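Local coordinates for protein CalG4 (Micromonospora echinospora, PDB 3IA7) that belongs to the GT-B clan and folds into two Rossmann-like domains, each built on a parallel sheet, that face each other across a cleft, at residues 325-328 with 329-332; 167-171 with 172-176. All blocks are in the same frame, centred on the assembly; numbering follows the deposited sequence.

Contact 1: 325-328 with 329-332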
loop_
_atom_site.group_PDB
_atom_site.type_symbol
_atom_site.label_atom_id
_atom_site.label_comp_id
_atom_site.label_asym_id
_atom_site.label_seq_id
_atom_site.Cartn_x
_atom_site.Cartn_y
_atom_site.Cartn_z
ATOM N N HIS A 325 21.184 14.578 8.014
ATOM C CA HIS A 325 21.507 14.790 9.426
ATOM C C HIS A 325 20.274 14.632 10.346
ATOM O O HIS A 325 20.412 14.490 11.571
ATOM C CB HIS A 325 22.190 16.142 9.626
ATOM C CG HIS A 325 21.259 17.313 9.562
ATOM N ND1 HIS A 325 20.778 17.824 8.374
ATOM C CD2 HIS A 325 20.753 18.099 10.545
ATOM C CE1 HIS A 325 20.002 18.862 8.630
ATOM N NE2 HIS A 325 19.968 19.048 9.940
ATOM N N PHE A 326 19.077 14.641 9.753
ATOM C CA PHE A 326 17.851 14.491 10.544
ATOM C C PHE A 326 17.605 13.047 10.970
ATOM O O PHE A 326 16.946 12.812 11.974
ATOM C CB PHE A 326 16.629 15.086 9.823
ATOM C CG PHE A 326 16.595 16.595 9.836
ATOM C CD1 PHE A 326 16.542 17.298 11.040
ATOM C CD2 PHE A 326 16.621 17.315 8.645
ATOM C CE1 PHE A 326 16.510 18.692 11.044
ATOM C CE2 PHE A 326 16.589 18.707 8.646
ATOM C CZ PHE A 326 16.533 19.398 9.850
ATOM N N ALA A 327 18.153 12.093 10.215
ATOM C CA ALA A 327 18.025 10.675 10.529
ATOM C C ALA A 327 19.405 10.024 10.523
ATOM O O ALA A 327 20.028 9.921 9.477
ATOM C CB ALA A 327 17.092 9.991 9.526
ATOM N N THR A 328 19.901 9.607 11.688
ATOM C CA THR A 328 21.168 8.847 11.734
ATOM C C THR A 328 21.143 7.578 10.852
ATOM O O THR A 328 22.155 7.212 10.240
ATOM C CB THR A 328 21.612 8.511 13.180
ATOM O OG1 THR A 328 20.463 8.194 13.983
ATOM C CG2 THR A 328 22.350 9.698 13.796
ATOM N N GLU A 329 19.976 6.947 10.759
ATOM C CA GLU A 329 19.778 5.766 9.901
ATOM C C GLU A 329 19.934 6.051 8.401
ATOM O O GLU A 329 20.103 5.124 7.602
ATOM C CB GLU A 329 18.397 5.166 10.152
ATOM C CG GLU A 329 18.146 4.809 11.608
ATOM C CD GLU A 329 16.668 4.869 11.991
ATOM O OE1 GLU A 329 15.838 5.296 11.141
ATOM O OE2 GLU A 329 16.353 4.485 13.151
ATOM N N ALA A 330 19.877 7.325 8.018
ATOM C CA ALA A 330 19.852 7.708 6.600
ATOM C C ALA A 330 21.218 7.785 5.888
ATOM O O ALA A 330 21.260 7.903 4.661
ATOM C CB ALA A 330 19.094 9.023 6.417
ATOM N N ALA A 331 22.328 7.728 6.625
ATOM C CA ALA A 331 23.642 7.977 5.990
ATOM C C ALA A 331 23.998 7.010 4.808
ATOM O O ALA A 331 24.326 7.488 3.728
ATOM C CB ALA A 331 24.786 8.081 7.042
ATOM N N PRO A 332 23.925 5.671 5.010
ATOM C CA PRO A 332 24.208 4.721 3.907
ATOM C C PRO A 332 23.342 4.933 2.648
ATOM O O PRO A 332 23.885 5.001 1.534
ATOM C CB PRO A 332 23.861 3.366 4.516
ATOM C CG PRO A 332 23.992 3.555 5.993
ATOM C CD PRO A 332 23.583 4.956 6.263
#
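From A327 to A330 the backbone folds back on itself in one turn, closed by a hydrogen bond in which A330 N approaches A327 O at 3.0 Å, with 157° at the hydrogen. The donor lies well above the plane of the carbonyl rather than on a lone pair. A331 N stays 4.3 Å from A327 O, so this carbonyl is gripped within the turn by A330 alone. On the inner side two buried methyl groups meet: A327 CB touches A330 CB at 3.8 Å, and A330 CB also leans on the carbonyl oxygen, 3.3 Å from A327 O. H304 packs against A327. The turn illustrates a strand-to-helix connection of a Rossmann-like domain, carrying the chain from strand 320-322 into helix 331-339, and such connections line the interdomain cleft in GT-B proteins. T328 and E329, at the bend itself, are exposed; T328 CB comes to 3.3 Å from E329 N, although its bond points away from 329-332. E329 holds CG beside its own backbone N (chi1 -56°), and its CB and CG lie over T328 C, with CB 3.7 Å from T328 C. Upstream, H325 NE2 sits 3.4 Å above the ring plane of F326, toward the rim, while F326 also meets the rings of H245 and F248. Downstream, A330 O accepts a hydrogen bond from S333 OG.

Contact 2: 167-171 with 172-176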
loop_
_atom_site.group_PDB
_atom_site.type_symbol
_atom_site.label_atom_id
_atom_site.label_comp_id
_atom_site.label_asym_id
_atom_site.label_seq_id
_atom_site.Cartn_x
_atom_site.Cartn_y
_atom_site.Cartn_z
ATOM N N ASP A 167 30.079 -18.437 23.669
ATOM C CA ASP A 167 29.311 -19.235 24.616
ATOM C C ASP A 167 27.942 -19.589 24.026
ATOM O O ASP A 167 27.524 -20.761 24.036
ATOM C CB ASP A 167 29.136 -18.467 25.932
ATOM C CG ASP A 167 28.548 -19.345 27.033
ATOM O OD1 ASP A 167 29.252 -20.219 27.569
ATOM O OD2 ASP A 167 27.366 -19.180 27.316
ATOM N N LEU A 168 27.270 -18.574 23.481
ATOM C CA LEU A 168 25.911 -18.743 22.913
ATOM C C LEU A 168 25.946 -19.721 21.727
ATOM O O LEU A 168 25.158 -20.655 21.651
ATOM C CB LEU A 168 25.335 -17.367 22.473
ATOM C CG LEU A 168 23.977 -17.402 21.739
ATOM C CD1 LEU A 168 22.892 -18.022 22.706
ATOM C CD2 LEU A 168 23.518 -16.043 21.231
ATOM N N LEU A 169 26.831 -19.470 20.757
ATOM C CA LEU A 169 26.984 -20.367 19.611
ATOM C C LEU A 169 27.265 -21.797 20.026
ATOM O O LEU A 169 26.751 -22.734 19.437
ATOM C CB LEU A 169 28.152 -19.887 18.730
ATOM C CG LEU A 169 27.862 -18.636 17.904
ATOM C CD1 LEU A 169 29.105 -18.322 16.960
ATOM C CD2 LEU A 169 26.644 -18.735 17.102
ATOM N N GLY A 170 28.131 -21.974 21.020
ATOM C CA GLY A 170 28.476 -23.303 21.514
ATOM C C GLY A 170 27.270 -24.054 22.054
ATOM O O GLY A 170 27.191 -25.276 21.930
ATOM N N LYS A 171 26.334 -23.320 22.674
ATOM C CA LYS A 171 25.086 -23.909 23.154
ATOM C C LYS A 171 24.192 -24.470 22.034
ATOM O O LYS A 171 23.292 -25.243 22.313
ATOM C CB LYS A 171 24.286 -22.892 23.988
ATOM C CG LYS A 171 24.896 -22.687 25.355
ATOM C CD LYS A 171 24.201 -21.550 26.096
ATOM C CE LYS A 171 24.869 -21.329 27.445
ATOM N NZ LYS A 171 24.137 -20.272 28.260
ATOM N N TYR A 172 24.464 -24.083 20.792
ATOM C CA TYR A 172 23.729 -24.532 19.612
ATOM C C TYR A 172 24.581 -25.465 18.724
ATOM O O TYR A 172 24.226 -25.752 17.574
ATOM C CB TYR A 172 23.202 -23.336 18.816
ATOM C CG TYR A 172 22.040 -22.656 19.498
ATOM C CD1 TYR A 172 20.733 -22.958 19.127
ATOM C CD2 TYR A 172 22.241 -21.800 20.598
ATOM C CE1 TYR A 172 19.623 -22.378 19.792
ATOM C CE2 TYR A 172 21.138 -21.223 21.273
ATOM C CZ TYR A 172 19.833 -21.529 20.849
ATOM O OH TYR A 172 18.725 -20.971 21.474
ATOM N N GLY A 173 25.710 -25.903 19.276
ATOM C CA GLY A 173 26.600 -26.856 18.624
ATOM C C GLY A 173 27.415 -26.180 17.522
ATOM O O GLY A 173 27.943 -26.880 16.666
ATOM N N VAL A 174 27.540 -24.842 17.579
ATOM C CA VAL A 174 28.328 -24.054 16.606
ATOM C C VAL A 174 29.713 -23.681 17.171
ATOM O O VAL A 174 29.813 -22.944 18.145
ATOM C CB VAL A 174 27.550 -22.786 16.165
ATOM C CG1 VAL A 174 28.436 -21.866 15.282
ATOM C CG2 VAL A 174 26.332 -23.195 15.378
ATOM N N ASP A 175 30.788 -24.210 16.583
ATOM C CA ASP A 175 32.115 -23.781 16.989
ATOM C C ASP A 175 32.833 -22.947 15.901
ATOM O O ASP A 175 34.018 -22.717 15.983
ATOM C CB ASP A 175 32.965 -24.971 17.439
ATOM C CG ASP A 175 33.395 -25.870 16.270
ATOM O OD1 ASP A 175 32.786 -25.811 15.186
ATOM O OD2 ASP A 175 34.352 -26.669 16.453
ATOM N N THR A 176 32.097 -22.518 14.884
ATOM C CA THR A 176 32.616 -21.631 13.850
ATOM C C THR A 176 33.136 -20.376 14.559
ATOM O O THR A 176 32.450 -19.855 15.436
ATOM C CB THR A 176 31.482 -21.272 12.881
ATOM O OG1 THR A 176 30.874 -22.484 12.397
ATOM C CG2 THR A 176 31.949 -20.379 11.716
#
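L168 meets Y172 twice: its carbonyl oxygen lies in the ring plane at the tyrosine edge, 3.3 Å from L168 O to Y172 CD2, and its methyl CD1 comes to 3.9 Å from Y172 CE2. The ring thus lies alongside the end of helix 159-170, where R122 makes a cation-pi contact with it and E95 takes the hydroxyl in a hydrogen bond. L169 is buried, and its carbonyl oxygen is held by two N-H groups from opposite faces of its plane: V174 N at 2.9 Å and Y172 N at 3.0 Å from L169 O. Its side chain packs on V174, CB to CB 3.9 Å; with CG1 of V174 anti to the backbone N (chi1 173°), that methyl reaches both methyls of the leucine. Y181 covers the pair. G170 O accepts from G173 N at 3.1 Å, closing a type I turn. K171 stretches an extended chain back along the helix, its NZ 3.5 Å from D167 OD2 in a long salt bridge. G173, with a positive phi of 76° that suits glycine, is the C-prime residue of the Schellman motif ending the helix, defined by V174 N to L169 O and G173 N to G170 O.

How the contacts relate
Two ways in which a chain passes between a helix and its neighbours appear here in series, neither nesting within nor crossing the other. Coming from the N terminus, contact 2 is met first: in the half of the chain built on the seven-stranded parallel sheet, it closes the turn that ends helix 159-170 and leads toward helix 178-182, against helices 75-98 and 113-123. Contact 1 follows in the six-stranded half, closing the turn between strand 320-322 and helix 331-339. One therefore leaves a helix at the surface, while the other enters a helix nearer the middle of the molecule. The centres of contact 1 and contact 2 are about 35 Å apart, and the two do not touch.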